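Local coordinates for protein muconate cycloisomerase (Azorhizobium caulinodans, PDB 3MY9) that is an enolase-superfamily protein that pairs an enolase-like N-terminal domain with a TIM-barrel-type C-terminal domain and binds magnesium, at residues Ile142-Asp146 with Phe147-Leu151; Gln200-Pro204 with Phe205-Lys209. One frame throughout, in Å; residues are numbered along the deposited sequence.

Interaction 1. Residues Ile142-Asp146 with Phe147-Leu151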
ATOM      1  N   ILE A 142     -16.238 -24.127 -29.550  1.00 52.98           N
ATOM      2  CA  ILE A 142     -16.424 -25.556 -29.250  1.00 54.00           C
ATOM      3  C   ILE A 142     -17.391 -25.622 -28.067  1.00 54.52           C
ATOM      4  O   ILE A 142     -17.002 -25.356 -26.923  1.00 53.04           O
ATOM      5  CB  ILE A 142     -15.069 -26.247 -28.889  1.00 53.19           C
ATOM      6  CG1 ILE A 142     -14.143 -26.248 -30.109  1.00 53.26           C
ATOM      7  CG2 ILE A 142     -15.284 -27.683 -28.325  1.00 51.79           C
ATOM      8  CD1 ILE A 142     -14.619 -27.125 -31.288  1.00 54.62           C
ATOM      9  N   ALA A 143     -18.649 -25.931 -28.356  1.00 56.71           N
ATOM     10  CA  ALA A 143     -19.708 -25.871 -27.353  1.00 57.84           C
ATOM     11  C   ALA A 143     -20.774 -26.948 -27.517  1.00 60.71           C
ATOM     12  O   ALA A 143     -21.831 -26.853 -26.907  1.00 62.22           O
ATOM     13  CB  ALA A 143     -20.367 -24.497 -27.405  1.00 57.63           C
ATOM     14  N   ASP A 144     -20.510 -27.950 -28.348  1.00 62.40           N
ATOM     15  CA  ASP A 144     -21.479 -29.011 -28.619  1.00 65.19           C
ATOM     16  C   ASP A 144     -21.517 -29.963 -27.432  1.00 65.70           C
ATOM     17  O   ASP A 144     -20.460 -30.415 -26.983  1.00 64.72           O
ATOM     18  CB  ASP A 144     -21.081 -29.782 -29.879  1.00 66.43           C
ATOM     19  CG  ASP A 144     -22.241 -30.591 -30.468  1.00 69.68           C
ATOM     20  OD1 ASP A 144     -22.987 -31.237 -29.703  1.00 70.88           O
ATOM     21  OD2 ASP A 144     -22.392 -30.586 -31.705  1.00 70.01           O
ATOM     22  N   PRO A 145     -22.727 -30.258 -26.900  1.00 67.75           N
ATOM     23  CA  PRO A 145     -22.857 -31.288 -25.873  1.00 67.99           C
ATOM     24  C   PRO A 145     -22.259 -32.616 -26.328  1.00 68.60           C
ATOM     25  O   PRO A 145     -21.753 -33.375 -25.509  1.00 67.68           O
ATOM     26  CB  PRO A 145     -24.379 -31.423 -25.693  1.00 70.81           C
ATOM     27  CG  PRO A 145     -24.930 -30.120 -26.090  1.00 70.80           C
ATOM     28  CD  PRO A 145     -24.007 -29.567 -27.150  1.00 69.63           C
ATOM     29  N   ASP A 146     -22.340 -32.897 -27.623  1.00 70.30           N
ATOM     30  CA  ASP A 146     -21.742 -34.103 -28.183  1.00 71.51           C
ATOM     31  C   ASP A 146     -20.322 -33.744 -28.585  1.00 69.38           C
ATOM     32  O   ASP A 146     -20.101 -33.212 -29.675  1.00 69.59           O
ATOM     33  CB  ASP A 146     -22.558 -34.590 -29.385  1.00 74.80           C
ATOM     34  CG  ASP A 146     -22.015 -35.880 -30.002  1.00 77.05           C
ATOM     35  OD1 ASP A 146     -20.990 -36.407 -29.524  1.00 76.86           O
ATOM     36  OD2 ASP A 146     -22.635 -36.376 -30.970  1.00 81.80           O
ATOM     37  N   PHE A 147     -19.360 -34.023 -27.705  1.00 67.00           N
ATOM     38  CA  PHE A 147     -17.976 -33.634 -27.972  1.00 64.80           C
ATOM     39  C   PHE A 147     -17.399 -34.305 -29.203  1.00 65.76           C
ATOM     40  O   PHE A 147     -16.606 -33.694 -29.919  1.00 64.25           O
ATOM     41  CB  PHE A 147     -17.024 -33.924 -26.803  1.00 63.27           C
ATOM     42  CG  PHE A 147     -15.583 -33.680 -27.167  1.00 62.06           C
ATOM     43  CD1 PHE A 147     -15.181 -32.426 -27.589  1.00 61.52           C
ATOM     44  CD2 PHE A 147     -14.667 -34.711 -27.180  1.00 63.96           C
ATOM     45  CE1 PHE A 147     -13.880 -32.189 -27.979  1.00 62.11           C
ATOM     46  CE2 PHE A 147     -13.354 -34.480 -27.557  1.00 63.63           C
ATOM     47  CZ  PHE A 147     -12.965 -33.218 -27.957  1.00 63.61           C
ATOM     48  N   ASP A 148     -17.771 -35.565 -29.430  1.00 67.66           N
ATOM     49  CA  ASP A 148     -17.311 -36.297 -30.610  1.00 69.32           C
ATOM     50  C   ASP A 148     -17.681 -35.555 -31.895  1.00 69.81           C
ATOM     51  O   ASP A 148     -16.893 -35.525 -32.838  1.00 70.17           O
ATOM     52  CB  ASP A 148     -17.865 -37.731 -30.623  1.00 72.42           C
ATOM     53  CG  ASP A 148     -17.263 -38.609 -29.522  1.00 71.69           C
ATOM     54  OD1 ASP A 148     -17.634 -39.793 -29.432  1.00 75.30           O
ATOM     55  OD2 ASP A 148     -16.426 -38.129 -28.739  1.00 71.29           O
ATOM     56  N   ALA A 149     -18.869 -34.951 -31.923  1.00 70.05           N
ATOM     57  CA  ALA A 149     -19.283 -34.099 -33.052  1.00 70.56           C
ATOM     58  C   ALA A 149     -18.284 -32.955 -33.242  1.00 67.72           C
ATOM     59  O   ALA A 149     -17.881 -32.653 -34.362  1.00 67.88           O
ATOM     60  CB  ALA A 149     -20.678 -33.530 -32.818  1.00 71.24           C
ATOM     61  N   ASP A 150     -17.879 -32.343 -32.137  1.00 64.48           N
ATOM     62  CA  ASP A 150     -16.937 -31.233 -32.169  1.00 62.44           C
ATOM     63  C   ASP A 150     -15.533 -31.676 -32.589  1.00 62.19           C
ATOM     64  O   ASP A 150     -14.845 -30.947 -33.313  1.00 61.36           O
ATOM     65  CB  ASP A 150     -16.884 -30.514 -30.805  1.00 59.86           C
ATOM     66  CG  ASP A 150     -17.761 -29.273 -30.751  1.00 59.43           C
ATOM     67  OD1 ASP A 150     -18.248 -28.832 -31.813  1.00 61.02           O
ATOM     68  OD2 ASP A 150     -17.942 -28.710 -29.640  1.00 55.65           O
ATOM     69  N   LEU A 151     -15.110 -32.849 -32.119  1.00 62.78           N
ATOM     70  CA  LEU A 151     -13.793 -33.393 -32.451  1.00 63.15           C
ATOM     71  C   LEU A 151     -13.632 -33.605 -33.958  1.00 65.59           C
ATOM     72  O   LEU A 151     -12.560 -33.371 -34.510  1.00 65.01           O
ATOM     73  CB  LEU A 151     -13.563 -34.726 -31.714  1.00 63.73           C
ATOM     74  CG  LEU A 151     -12.197 -35.421 -31.868  1.00 64.01           C
ATOM     75  CD1 LEU A 151     -11.065 -34.451 -31.557  1.00 61.69           C
ATOM     76  CD2 LEU A 151     -12.074 -36.718 -30.991  1.00 63.20           C
TER
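The carboxylate of Asp150 is sandwiched between Ile142 and Asp144. On one face lie two methyls of Ile142, with CD1 3.8 Å from Asp150 CG and CG2 3.1 Å from Asp150 OD2; with CG2 anti to the backbone N and chi2 of -67° folding CD1 round, both methyls end up on this face. Asp144 takes the other face: its CB stands 3.5 Å from Asp150 CG, and its backbone N donates to Asp150 OD2 at 3.0 Å and 160°, from 39° above the carboxylate plane. The Phe147 ring carries Leu151 CB on one face and packs against Ile180 and Met184 of helix 174-188. The stretch is a beta-to-alpha connection of the barrel domain, leading from strand 135-142 into helix 147-157, with Asp146 at the N-cap. Asp144 forms an Asx turn, its OD1 accepting from Asp146 N at 2.7 Å on the anti side but well out of plane. Asp146 O begins the helical pattern with weak bonds from Ala149 N (3.1 Å) and Asp150 N (3.4 Å). Asp144 OD2 and Asp150 OD1 lie 4.5 Å apart, a like-charge proximity that the helix N-terminus and a weak, long ion pair from Asp144 OD2 to Arg153 may ease.

Interaction 2. Residues Gln200-Pro204 with Phe205-Lys209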
ATOM      1  N   GLN A 200     -18.555 -16.388 -17.025  1.00 41.36           N
ATOM      2  CA  GLN A 200     -18.828 -15.875 -15.668  1.00 41.78           C
ATOM      3  C   GLN A 200     -19.490 -16.883 -14.709  1.00 41.70           C
ATOM      4  O   GLN A 200     -19.995 -16.478 -13.657  1.00 43.41           O
ATOM      5  CB  GLN A 200     -19.738 -14.636 -15.733  1.00 43.02           C
ATOM      6  CG  GLN A 200     -19.312 -13.566 -16.736  1.00 43.95           C
ATOM      7  CD  GLN A 200     -20.297 -12.382 -16.747  1.00 47.98           C
ATOM      8  OE1 GLN A 200     -20.289 -11.534 -15.851  1.00 49.56           O
ATOM      9  NE2 GLN A 200     -21.149 -12.339 -17.768  1.00 48.91           N
ATOM     10  N   ALA A 201     -19.478 -18.171 -15.038  1.00 40.32           N
ATOM     11  CA  ALA A 201     -20.257 -19.149 -14.279  1.00 41.49           C
ATOM     12  C   ALA A 201     -19.601 -19.583 -12.951  1.00 39.89           C
ATOM     13  O   ALA A 201     -20.257 -20.170 -12.121  1.00 40.65           O
ATOM     14  CB  ALA A 201     -20.564 -20.390 -15.148  1.00 41.91           C
ATOM     15  N   LEU A 202     -18.311 -19.341 -12.767  1.00 37.89           N
ATOM     16  CA  LEU A 202     -17.642 -19.757 -11.518  1.00 37.46           C
ATOM     17  C   LEU A 202     -17.907 -18.710 -10.443  1.00 38.65           C
ATOM     18  O   LEU A 202     -18.203 -17.555 -10.755  1.00 38.44           O
ATOM     19  CB  LEU A 202     -16.143 -19.907 -11.722  1.00 34.95           C
ATOM     20  CG  LEU A 202     -15.745 -21.007 -12.712  1.00 35.66           C
ATOM     21  CD1 LEU A 202     -14.238 -21.261 -12.637  1.00 32.39           C
ATOM     22  CD2 LEU A 202     -16.552 -22.342 -12.436  1.00 35.26           C
ATOM     23  N   THR A 203     -17.868 -19.128  -9.186  1.00 39.69           N
ATOM     24  CA  THR A 203     -17.839 -18.188  -8.068  1.00 40.62           C
ATOM     25  C   THR A 203     -16.410 -18.051  -7.568  1.00 38.56           C
ATOM     26  O   THR A 203     -15.637 -18.977  -7.694  1.00 38.41           O
ATOM     27  CB  THR A 203     -18.723 -18.660  -6.933  1.00 41.89           C
ATOM     28  OG1 THR A 203     -18.309 -19.971  -6.569  1.00 43.59           O
ATOM     29  CG2 THR A 203     -20.209 -18.688  -7.368  1.00 45.93           C
ATOM     30  N   PRO A 204     -16.048 -16.892  -7.009  1.00 38.06           N
ATOM     31  CA  PRO A 204     -14.732 -16.789  -6.382  1.00 37.68           C
ATOM     32  C   PRO A 204     -14.449 -17.920  -5.345  1.00 38.01           C
ATOM     33  O   PRO A 204     -13.330 -18.425  -5.302  1.00 37.14           O
ATOM     34  CB  PRO A 204     -14.758 -15.407  -5.705  1.00 38.48           C
ATOM     35  CG  PRO A 204     -15.717 -14.590  -6.561  1.00 38.02           C
ATOM     36  CD  PRO A 204     -16.772 -15.609  -7.004  1.00 39.53           C
ATOM     37  N   PHE A 205     -15.430 -18.302  -4.540  1.00 38.57           N
ATOM     38  CA  PHE A 205     -15.307 -19.498  -3.684  1.00 39.11           C
ATOM     39  C   PHE A 205     -15.154 -20.746  -4.565  1.00 39.91           C
ATOM     40  O   PHE A 205     -16.031 -21.070  -5.412  1.00 41.74           O
ATOM     41  CB  PHE A 205     -16.579 -19.626  -2.842  1.00 40.00           C
ATOM     42  CG  PHE A 205     -16.576 -20.737  -1.820  1.00 36.84           C
ATOM     43  CD1 PHE A 205     -17.024 -22.023  -2.161  1.00 36.24           C
ATOM     44  CD2 PHE A 205     -16.229 -20.480  -0.504  1.00 33.62           C
ATOM     45  CE1 PHE A 205     -17.074 -23.023  -1.224  1.00 36.11           C
ATOM     46  CE2 PHE A 205     -16.287 -21.471   0.460  1.00 34.69           C
ATOM     47  CZ  PHE A 205     -16.704 -22.753   0.118  1.00 34.83           C
ATOM     48  N   GLY A 206     -14.071 -21.473  -4.397  1.00 39.27           N
ATOM     49  CA  GLY A 206     -13.946 -22.731  -5.178  1.00 39.43           C
ATOM     50  C   GLY A 206     -13.551 -22.609  -6.644  1.00 38.33           C
ATOM     51  O   GLY A 206     -13.374 -23.628  -7.303  1.00 39.14           O
ATOM     52  N   ALA A 207     -13.349 -21.407  -7.182  1.00 36.99           N
ATOM     53  CA  ALA A 207     -12.886 -21.323  -8.561  1.00 36.06           C
ATOM     54  C   ALA A 207     -11.439 -21.809  -8.717  1.00 35.43           C
ATOM     55  O   ALA A 207     -11.108 -22.400  -9.750  1.00 33.32           O
ATOM     56  CB  ALA A 207     -13.040 -19.925  -9.147  1.00 35.97           C
ATOM     57  N   MET A 208     -10.575 -21.579  -7.725  1.00 35.82           N
ATOM     58  CA  MET A 208      -9.127 -21.763  -7.986  1.00 36.81           C
ATOM     59  C   MET A 208      -8.711 -23.201  -8.322  1.00 36.95           C
ATOM     60  O   MET A 208      -7.899 -23.378  -9.228  1.00 36.29           O
ATOM     61  CB  MET A 208      -8.229 -21.203  -6.895  1.00 37.10           C
ATOM     62  CG  MET A 208      -6.757 -21.017  -7.419  1.00 42.12           C
ATOM     63  SD  MET A 208      -6.551 -19.667  -8.590  1.00 30.97           S
ATOM     64  CE  MET A 208      -6.408 -18.500  -7.237  1.00 44.39           C
ATOM     65  N   LYS A 209      -9.307 -24.201  -7.659  1.00 37.47           N
ATOM     66  CA  LYS A 209      -9.016 -25.599  -7.994  1.00 38.66           C
ATOM     67  C   LYS A 209      -9.460 -25.911  -9.435  1.00 38.14           C
ATOM     68  O   LYS A 209      -8.788 -26.648 -10.130  1.00 37.83           O
ATOM     69  CB  LYS A 209      -9.686 -26.595  -7.042  1.00 40.12           C
ATOM     70  CG  LYS A 209      -9.098 -26.710  -5.580  1.00 43.15           C
ATOM     71  CD  LYS A 209      -7.696 -27.400  -5.512  1.00 47.06           C
ATOM     72  CE  LYS A 209      -7.293 -27.731  -4.048  1.00 49.07           C
ATOM     73  NZ  LYS A 209      -5.936 -28.411  -3.947  1.00 52.12           N
TER
HETATM   74  O   HOH W   1     -16.704 -21.885  -8.513  1.00 34.02           O
HETATM   75  O   HOH W   2     -11.031 -19.373  -5.623  1.00 23.87           O
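Thr203 and Phe205 meet at the start of a type II beta turn, Pro204 to Ala207, which leads a loop of the barrel domain into helix 207-215. Along the Thr203 side chain, CB comes 3.9 Å from Phe205 O, and OG1, one bond further, donates to that oxygen at 2.8 Å. The bond lies in the carbonyl plane on a lone pair, with a C=O...donor angle of 138°. It is reached because chi1 of 55° tucks OG1 between the backbone N and the carbonyl carbon. Water 1 adds a second link, accepting from Thr203 N and donating to Phe205 O, which is therefore gripped twice. Gly206 follows with a positive phi of 77°, as the third position of a type II turn requires. The turn brings the Ala207 methyl back over the chain, 3.1 Å from Thr203 O and 3.9 Å from Leu202 CD1, while Phe237 of helix 231-240 packs on Ala207. Phe205 rests on Pro244 of the second subunit, and Lys209 NZ forms a salt bridge with Asp215 of that subunit. Water 2 joins the turn's first residue to the one just after it, accepting from Met208 N at 3.1 Å, while its 2.5 Å approach to Pro204 O is doubtfully short.

In the fold
Interactions 1 and 2 follow two strands of the same barrel sheet, 135-142 and 193-197, which have strand 164-168 between them. Their centres are 24 Å apart and their nearest atoms about 13 Å, so they do not touch. Neither contact reaches a metal: the side chains of Ala143 and Leu202 each lie about 13 Å from a bound magnesium ion. The 200-209 segment is tied to one metal site through Gln200, which packs on Gln224 and Glu249, the residues next in the chain to the magnesium ligands Glu223 and Asp248. The stretches also differ in surroundings: 142-151 meets no other subunit, whereas 205-209 faces the second one.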